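PDB 3MBJ: putative phosphomethylpyrimidine kinase from Bacteroides thetaiotaomicron, which probably phosphorylates pyridoxal and related forms of vitamin B6 with ATP, as a metal-binding kinase of the ribokinase clan. Local coordinates for residues 249-254 with 273-278; 59-64 with 88-93; 125-130 with 150-155. All coordinates share one frame; numbering follows the deposited sequence.

Contact 1 of 3, residues 249-254 with 273-278; sequences TQFILQ and EKVLHN. With ZN (zinc ion), chain B.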
# COMPACT_ATOMS: atom_id res chain seq x y z
N THR A 249 19.66 -5.68 -7.97
CA THR A 249 20.65 -6.04 -6.95
C THR A 249 19.99 -5.98 -5.56
O THR A 249 20.22 -6.86 -4.74
CB THR A 249 21.89 -5.12 -6.95
OG1 THR A 249 21.44 -3.77 -6.92
CG2 THR A 249 22.69 -5.28 -8.21
N GLN A 250 19.14 -4.98 -5.30
CA GLN A 250 18.46 -4.83 -4.01
C GLN A 250 17.46 -5.94 -3.78
O GLN A 250 17.34 -6.46 -2.69
CB GLN A 250 17.76 -3.46 -3.85
CG GLN A 250 18.80 -2.32 -3.67
CD GLN A 250 18.17 -0.98 -3.42
OE1 GLN A 250 17.09 -0.88 -2.82
NE2 GLN A 250 18.84 0.07 -3.88
N PHE A 251 16.76 -6.32 -4.85
CA PHE A 251 15.79 -7.39 -4.77
C PHE A 251 16.46 -8.70 -4.38
O PHE A 251 16.01 -9.37 -3.44
CB PHE A 251 15.10 -7.57 -6.10
CG PHE A 251 14.12 -8.67 -6.10
CD1 PHE A 251 12.86 -8.46 -5.51
CD2 PHE A 251 14.40 -9.88 -6.67
CE1 PHE A 251 11.91 -9.42 -5.48
CE2 PHE A 251 13.43 -10.92 -6.66
CZ PHE A 251 12.17 -10.66 -6.03
N ILE A 252 17.53 -9.05 -5.08
CA ILE A 252 18.34 -10.22 -4.70
C ILE A 252 18.85 -10.14 -3.23
O ILE A 252 18.78 -11.12 -2.48
CB ILE A 252 19.55 -10.40 -5.62
CG1 ILE A 252 19.12 -10.69 -7.07
CG2 ILE A 252 20.43 -11.54 -5.09
CD1 ILE A 252 18.30 -11.92 -7.22
N LEU A 253 19.40 -8.99 -2.85
CA LEU A 253 19.91 -8.78 -1.48
C LEU A 253 18.78 -9.00 -0.45
O LEU A 253 18.94 -9.70 0.56
CB LEU A 253 20.49 -7.37 -1.37
CG LEU A 253 21.26 -7.04 -0.09
CD1 LEU A 253 22.36 -8.12 0.24
CD2 LEU A 253 21.86 -5.56 -0.14
N GLN A 254 17.61 -8.44 -0.74
CA GLN A 254 16.44 -8.66 0.14
C GLN A 254 16.09 -10.13 0.27
O GLN A 254 15.75 -10.61 1.39
CB GLN A 254 15.24 -7.86 -0.35
CG GLN A 254 15.34 -6.38 -0.08
CD GLN A 254 14.59 -5.53 -1.08
OE1 GLN A 254 13.58 -5.96 -1.70
NE2 GLN A 254 15.00 -4.27 -1.16
N GLU A 273 9.24 -16.11 -2.63
CA GLU A 273 7.86 -15.76 -2.35
C GLU A 273 7.75 -14.80 -1.17
O GLU A 273 6.78 -14.05 -1.09
CB GLU A 273 7.00 -17.00 -2.07
CG GLU A 273 6.85 -17.91 -3.26
CD GLU A 273 8.09 -18.78 -3.57
OE1 GLU A 273 9.03 -18.96 -2.77
OE2 GLU A 273 8.10 -19.27 -4.69
N LYS A 274 8.74 -14.81 -0.26
CA LYS A 274 8.70 -13.90 0.87
C LYS A 274 9.05 -12.50 0.43
O LYS A 274 8.74 -11.58 1.14
CB LYS A 274 9.67 -14.28 1.99
CG LYS A 274 9.36 -15.64 2.60
CD LYS A 274 10.23 -15.95 3.86
CE LYS A 274 9.34 -16.41 5.01
NZ LYS A 274 9.79 -15.99 6.30
N VAL A 275 9.69 -12.32 -0.71
CA VAL A 275 10.04 -10.97 -1.18
C VAL A 275 9.49 -10.54 -2.54
O VAL A 275 9.69 -9.43 -2.93
CB VAL A 275 11.58 -10.77 -1.18
CG1 VAL A 275 12.13 -10.94 0.27
CG2 VAL A 275 12.27 -11.76 -2.15
N LEU A 276 8.74 -11.38 -3.26
CA LEU A 276 8.21 -10.98 -4.56
C LEU A 276 7.55 -9.59 -4.55
O LEU A 276 7.73 -8.79 -5.50
CB LEU A 276 7.16 -11.96 -5.02
CG LEU A 276 6.86 -12.06 -6.49
CD1 LEU A 276 8.16 -12.27 -7.34
CD2 LEU A 276 5.92 -13.28 -6.69
N HIS A 277 6.76 -9.30 -3.53
CA HIS A 277 6.02 -8.06 -3.54
C HIS A 277 6.83 -6.86 -3.13
O HIS A 277 6.34 -5.74 -3.23
CB HIS A 277 4.71 -8.13 -2.75
CG HIS A 277 3.76 -9.17 -3.28
ND1 HIS A 277 2.65 -8.85 -4.06
CD2 HIS A 277 3.72 -10.51 -3.11
CE1 HIS A 277 2.02 -9.96 -4.41
NE2 HIS A 277 2.62 -10.98 -3.82
N ASN A 278 8.10 -7.06 -2.74
CA ASN A 278 8.97 -5.91 -2.50
C ASN A 278 9.06 -5.07 -3.78
O ASN A 278 9.18 -3.84 -3.71
CB ASN A 278 10.39 -6.34 -2.07
CG ASN A 278 10.43 -6.94 -0.68
OD1 ASN A 278 9.40 -7.26 -0.08
ND2 ASN A 278 11.66 -7.11 -0.15
ZN ZN B . 1.92 -7.07 -4.83

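Contact 2 of 3, residues 59-64 with 88-93; sequences DLTDEM and SPRQIQ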
# COMPACT_ATOMS: atom_id res chain seq x y z
N ASP A 59 15.44 -33.85 -22.50
CA ASP A 59 15.82 -32.85 -23.49
C ASP A 59 14.62 -32.52 -24.40
O ASP A 59 14.01 -33.42 -24.95
CB ASP A 59 16.99 -33.39 -24.30
CG ASP A 59 17.52 -32.42 -25.37
OD1 ASP A 59 17.38 -31.21 -25.31
OD2 ASP A 59 18.12 -32.89 -26.34
N LEU A 60 14.29 -31.23 -24.53
CA LEU A 60 13.17 -30.77 -25.38
C LEU A 60 13.63 -30.13 -26.70
O LEU A 60 12.82 -29.54 -27.42
CB LEU A 60 12.25 -29.80 -24.61
CG LEU A 60 11.38 -30.34 -23.47
CD1 LEU A 60 10.63 -29.21 -22.78
CD2 LEU A 60 10.41 -31.40 -23.98
N THR A 61 14.91 -30.29 -27.04
CA THR A 61 15.47 -29.79 -28.32
C THR A 61 14.59 -30.07 -29.51
O THR A 61 14.31 -29.18 -30.33
CB THR A 61 16.87 -30.38 -28.57
OG1 THR A 61 17.71 -30.03 -27.47
CG2 THR A 61 17.51 -29.81 -29.85
N ASP A 62 14.09 -31.29 -29.60
CA ASP A 62 13.22 -31.64 -30.73
C ASP A 62 11.82 -31.04 -30.70
O ASP A 62 11.17 -30.97 -31.73
CB ASP A 62 13.10 -33.16 -30.84
CG ASP A 62 14.21 -33.76 -31.65
OD1 ASP A 62 15.37 -33.77 -31.18
OD2 ASP A 62 13.91 -34.22 -32.77
N GLU A 63 11.31 -30.69 -29.53
CA GLU A 63 9.98 -30.06 -29.44
C GLU A 63 10.05 -28.54 -29.71
O GLU A 63 9.08 -27.96 -30.20
CB GLU A 63 9.32 -30.35 -28.09
CG GLU A 63 7.81 -30.07 -28.08
CD GLU A 63 6.99 -31.01 -28.95
OE1 GLU A 63 7.55 -32.03 -29.43
OE2 GLU A 63 5.78 -30.74 -29.16
N MSE A 64 11.17 -27.90 -29.41
CA MSE A 64 11.28 -26.44 -29.55
C MSE A 64 10.78 -25.93 -30.91
O MSE A 64 9.94 -25.02 -30.94
CB MSE A 64 12.69 -25.93 -29.23
CG MSE A 64 12.99 -26.00 -27.76
SE MSE A 64 14.86 -25.74 -27.31
CE MSE A 64 14.81 -23.85 -27.36
N SER A 88 23.22 -26.62 -25.80
CA SER A 88 24.03 -27.06 -26.93
C SER A 88 24.06 -26.03 -28.04
O SER A 88 23.24 -25.12 -28.07
CB SER A 88 23.45 -28.34 -27.52
OG SER A 88 22.17 -28.04 -28.08
N PRO A 89 25.00 -26.21 -28.99
CA PRO A 89 25.00 -25.40 -30.20
C PRO A 89 23.71 -25.53 -30.99
O PRO A 89 23.26 -24.57 -31.59
CB PRO A 89 26.18 -25.94 -30.98
CG PRO A 89 27.13 -26.44 -29.89
CD PRO A 89 26.26 -26.99 -28.85
N ARG A 90 23.11 -26.70 -30.99
CA ARG A 90 21.84 -26.89 -31.69
C ARG A 90 20.74 -25.99 -31.08
O ARG A 90 20.02 -25.31 -31.81
CB ARG A 90 21.47 -28.37 -31.68
CG ARG A 90 20.14 -28.72 -32.28
CD ARG A 90 19.88 -28.17 -33.69
NE ARG A 90 18.52 -28.57 -34.09
CZ ARG A 90 17.67 -27.87 -34.88
NH1 ARG A 90 18.00 -26.69 -35.41
NH2 ARG A 90 16.46 -28.37 -35.12
N GLN A 91 20.64 -25.93 -29.75
CA GLN A 91 19.65 -25.03 -29.12
C GLN A 91 19.95 -23.57 -29.47
O GLN A 91 19.02 -22.82 -29.72
CB GLN A 91 19.56 -25.21 -27.60
CG GLN A 91 19.20 -26.61 -27.20
CD GLN A 91 18.63 -26.72 -25.80
OE1 GLN A 91 18.98 -25.94 -24.90
NE2 GLN A 91 17.76 -27.69 -25.59
N ILE A 92 21.23 -23.17 -29.47
CA ILE A 92 21.58 -21.82 -29.88
C ILE A 92 21.06 -21.56 -31.30
O ILE A 92 20.61 -20.46 -31.59
CB ILE A 92 23.10 -21.56 -29.78
CG1 ILE A 92 23.52 -21.37 -28.32
CG2 ILE A 92 23.55 -20.34 -30.64
CD1 ILE A 92 25.06 -21.45 -28.05
N GLN A 93 21.13 -22.56 -32.19
CA GLN A 93 20.71 -22.41 -33.61
C GLN A 93 19.19 -22.14 -33.67
O GLN A 93 18.71 -21.24 -34.36
CB GLN A 93 21.14 -23.65 -34.45
CG GLN A 93 20.70 -23.70 -35.94
CD GLN A 93 21.11 -25.04 -36.61
OE1 GLN A 93 20.88 -26.11 -36.07
NE2 GLN A 93 21.75 -24.95 -37.78
O HOH W 1 15.38 -29.99 -33.09

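Contact 3 of 3, residues 125-130 with 150-155; sequences FDMEMV and LFYLLD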
# COMPACT_ATOMS: atom_id res chain seq x y z
N PHE A 125 30.15 -28.40 -21.04
CA PHE A 125 30.44 -27.49 -22.18
C PHE A 125 31.90 -27.43 -22.58
O PHE A 125 32.75 -27.82 -21.82
CB PHE A 125 30.08 -26.04 -21.79
CG PHE A 125 28.60 -25.73 -21.75
CD1 PHE A 125 27.66 -26.48 -22.45
CD2 PHE A 125 28.16 -24.62 -21.04
CE1 PHE A 125 26.32 -26.13 -22.42
CE2 PHE A 125 26.83 -24.27 -21.00
CZ PHE A 125 25.90 -25.02 -21.68
N ASP A 126 32.16 -26.87 -23.76
CA ASP A 126 33.53 -26.65 -24.23
C ASP A 126 33.64 -25.34 -25.03
O ASP A 126 32.69 -24.59 -25.09
CB ASP A 126 34.01 -27.85 -25.08
CG ASP A 126 33.26 -28.00 -26.41
OD1 ASP A 126 32.51 -27.08 -26.82
OD2 ASP A 126 33.42 -29.06 -27.06
N MSE A 127 34.80 -25.10 -25.64
CA MSE A 127 35.04 -23.87 -26.38
C MSE A 127 34.11 -23.66 -27.59
O MSE A 127 33.90 -22.52 -27.99
CB MSE A 127 36.50 -23.76 -26.79
CG MSE A 127 37.45 -23.50 -25.61
SE MSE A 127 37.08 -21.82 -24.60
CE MSE A 127 37.15 -20.59 -26.14
N GLU A 128 33.54 -24.73 -28.15
CA GLU A 128 32.59 -24.57 -29.28
C GLU A 128 31.28 -24.01 -28.83
O GLU A 128 30.63 -23.24 -29.53
CB GLU A 128 32.32 -25.89 -30.01
CG GLU A 128 33.54 -26.51 -30.58
CD GLU A 128 34.33 -25.55 -31.48
OE1 GLU A 128 33.72 -24.59 -32.06
OE2 GLU A 128 35.57 -25.77 -31.62
N MSE A 129 30.88 -24.38 -27.63
CA MSE A 129 29.70 -23.81 -27.03
C MSE A 129 29.96 -22.31 -26.76
O MSE A 129 29.08 -21.46 -27.01
CB MSE A 129 29.36 -24.61 -25.78
CG MSE A 129 28.10 -24.22 -25.15
SE MSE A 129 26.56 -24.48 -26.26
CE MSE A 129 25.42 -23.33 -25.27
N VAL A 130 31.17 -21.97 -26.31
CA VAL A 130 31.55 -20.56 -26.14
C VAL A 130 31.46 -19.83 -27.49
O VAL A 130 30.88 -18.74 -27.56
CB VAL A 130 32.98 -20.40 -25.50
CG1 VAL A 130 33.39 -18.92 -25.48
CG2 VAL A 130 33.02 -20.96 -24.06
N LEU A 150 32.28 -13.17 -19.17
CA LEU A 150 32.90 -12.03 -19.82
C LEU A 150 34.19 -12.48 -20.54
O LEU A 150 34.37 -12.30 -21.76
CB LEU A 150 33.19 -10.95 -18.79
CG LEU A 150 34.00 -9.76 -19.32
CD1 LEU A 150 33.15 -8.83 -20.22
CD2 LEU A 150 34.67 -9.04 -18.16
N PHE A 151 35.10 -13.06 -19.76
CA PHE A 151 36.41 -13.40 -20.28
C PHE A 151 36.32 -14.46 -21.39
O PHE A 151 36.89 -14.28 -22.45
CB PHE A 151 37.37 -13.79 -19.15
CG PHE A 151 37.76 -12.63 -18.30
CD1 PHE A 151 38.48 -11.58 -18.84
CD2 PHE A 151 37.39 -12.57 -16.97
CE1 PHE A 151 38.83 -10.52 -18.08
CE2 PHE A 151 37.75 -11.48 -16.19
CZ PHE A 151 38.45 -10.46 -16.74
N TYR A 152 35.52 -15.50 -21.20
CA TYR A 152 35.34 -16.49 -22.28
C TYR A 152 34.75 -15.86 -23.53
O TYR A 152 35.18 -16.15 -24.62
CB TYR A 152 34.48 -17.67 -21.82
CG TYR A 152 35.26 -18.75 -21.09
CD1 TYR A 152 36.18 -19.57 -21.75
CD2 TYR A 152 35.09 -18.95 -19.71
CE1 TYR A 152 36.89 -20.54 -21.06
CE2 TYR A 152 35.79 -19.92 -19.03
CZ TYR A 152 36.68 -20.71 -19.70
OH TYR A 152 37.34 -21.67 -18.99
N LEU A 153 33.75 -15.01 -23.39
CA LEU A 153 33.12 -14.41 -24.58
C LEU A 153 34.11 -13.54 -25.33
O LEU A 153 34.04 -13.43 -26.54
CB LEU A 153 31.90 -13.58 -24.21
CG LEU A 153 30.68 -14.41 -23.84
CD1 LEU A 153 29.68 -13.51 -23.15
CD2 LEU A 153 30.09 -15.08 -25.10
N LEU A 154 35.01 -12.90 -24.60
CA LEU A 154 36.08 -12.09 -25.20
C LEU A 154 37.28 -12.93 -25.64
O LEU A 154 38.15 -12.40 -26.32
CB LEU A 154 36.54 -10.96 -24.24
CG LEU A 154 35.51 -9.82 -24.10
CD1 LEU A 154 35.85 -8.89 -22.96
CD2 LEU A 154 35.41 -9.08 -25.43
N ASP A 155 37.34 -14.20 -25.24
CA ASP A 155 38.42 -15.09 -25.62
C ASP A 155 39.73 -14.60 -24.99
O ASP A 155 40.75 -14.49 -25.66
CB ASP A 155 38.53 -15.19 -27.16
CG ASP A 155 39.08 -16.54 -27.63
OD1 ASP A 155 38.71 -17.59 -27.06
OD2 ASP A 155 39.87 -16.55 -28.60

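Contact 1 of 3, residues 249-254 with 273-278
F251 projects from helix 241-260 onto the turn of 273-278, and Q254, one helical turn later, meets the same turn beside it. With CG anti to the backbone N (chi1 179°), the ring of F251 brings its far end over to V275. There CZ lies 4.0 Å from V275 CG2, while CE1 comes within 3.4 Å of V275 O. That carbonyl already accepts from the backbone N of N278, so it can probably lie against an apolar ring at little cost. L276 CA closes on the ring edge, near its plane. Valine suits the middle position because its two methyls serve different partners: CG2 meets the phenyl ring, and CG1 packs 3.8 Å from Q254 O.

Q254 supplies the polar half. Its OE1 accepts from N278 ND2 at 2.7 Å, with an N-H...O angle of 163°. OE1 lies almost in the amide plane of N278, yet the donor stands above the carbonyl plane of Q254, the two amides being turned 55° apart. Q254 NE2 has a weak hydrogen bond to Q284 O of the third subunit.

Just before N278, H277 ND1 binds zinc together with D280 and with H277 and D280 of the second subunit. Chemically, then, a neutral amide pair and an apolar ring join this metal-bearing turn to helix 241-260, with no charged group among the residues that touch.

Contact 2 of 3, residues 59-64 with 88-93
Two side-chain torsions set up the bond between T61 and Q91. In T61, OG1 lies anti to the carbonyl carbon (chi1 -58°), which leaves CG2 directed at R90. In Q91 the chain runs extended beyond CG and carries its amide across to the loop. Q91 NE2 donates to T61 OG1 at 3.0 Å, and the hydroxyl is tilted from the amide plane. The same NE2 also donates to T43 O, while Q91 OE1 accepts from G87 N. Glutamine fits this buried place because its two ends, one donating and one accepting, are both used, and the fixed roles of T43 O and G87 N settle which way the amide is flipped.

T61 is itself held by D59. D59 OD1 takes the backbone N of T61 at 3.2 Å from above the carboxylate plane, forming an Asx turn, and the T61 hydroxyl donates to this oxygen too, although that distance is doubtfully short. The side chain of selenomethionine M64 crosses that of Q91 at about a right angle, its selenium 3.9 Å from NE2.

On the outer side, T61 CG2 rests 3.7 Å from R90 CG. The arginine chain, bent at chi2, sends NH2 to a water 2.8 Å away, and that water donates to T61 O. R90 NH1 bonds Q93 OE1 along its own helix, and S88 OG caps the first turn by accepting from Q91 N. The R90 side chain lies about 5 Å from that of D97, a zinc ligand.

In this ribokinase-like fold, the loop 59-64 leads from strand 57-59 into helix 64-74 and lies against the start of helix 89-102, where I94 also meets T61 and M64. The far side of this helix, through P89 and I92, packs on helix 127-137.

Contact 3 of 3, residues 125-130 with 150-155
The Y152 ring is met at its edge by the selenium of M127, a selenomethionine, and more obliquely by V130 CG2. Selenium lies 4.8 Å from the ring centroid, 73° off the normal and thus near the ring plane, a Met-aromatic contact of the edge kind. Its nearest ring atom is CD1, 3.7 Å away. Bends at chi2 and chi3 curl the M127 chain so that selenium reaches the ring. A long, flexible, polarisable side chain suits this exposed rim, where it can lie along the ring edge. In the first segment, M129 CG lies over one face of F125, offset toward the rim.

These helices, 127-137 and 147-154, are among those that flank the central sheet of the ribokinase-like alpha/beta fold, with strand 142-143 between them in sequence. D126 is the N-cap of the first: its OD1 accepts from E128 N at 2.9 Å and from M129 N at 3.3 Å, an acceptor well matched to the bare amides of a helix start. D155 ends the second in a Schellman motif, taking a positive phi (66°), and M127 CE touches its OD1.

V130 completes the seam, its short branched side chain touching both L121 and Y152. V130 CG1 approaches Y152 O to 3.4 Å, an oxygen whose hydrogen bond comes from R134 NH2.

In the fold
Contact 1 is the buried one, whereas contacts 2 and 3 are partly buried and mix exposed residues with covered ones. Contact 1 lies on the opposite side of the chain's centre from the other two, whose centres are about 19 Å apart. Contacts 2 and 3 touch: I92 and S88 of contact 2 pack on M129 of contact 3, so helices 89-102 and 127-137 pack side by side at their starts. Their chemistry differs accordingly. Contact 1 combines a ring with an amide pair next to a metal site between subunits, contact 2 is mainly polar with a water at its rim, and contact 3 has no hydrogen bond across its segments. The second subunit reaches contacts 1 and 2.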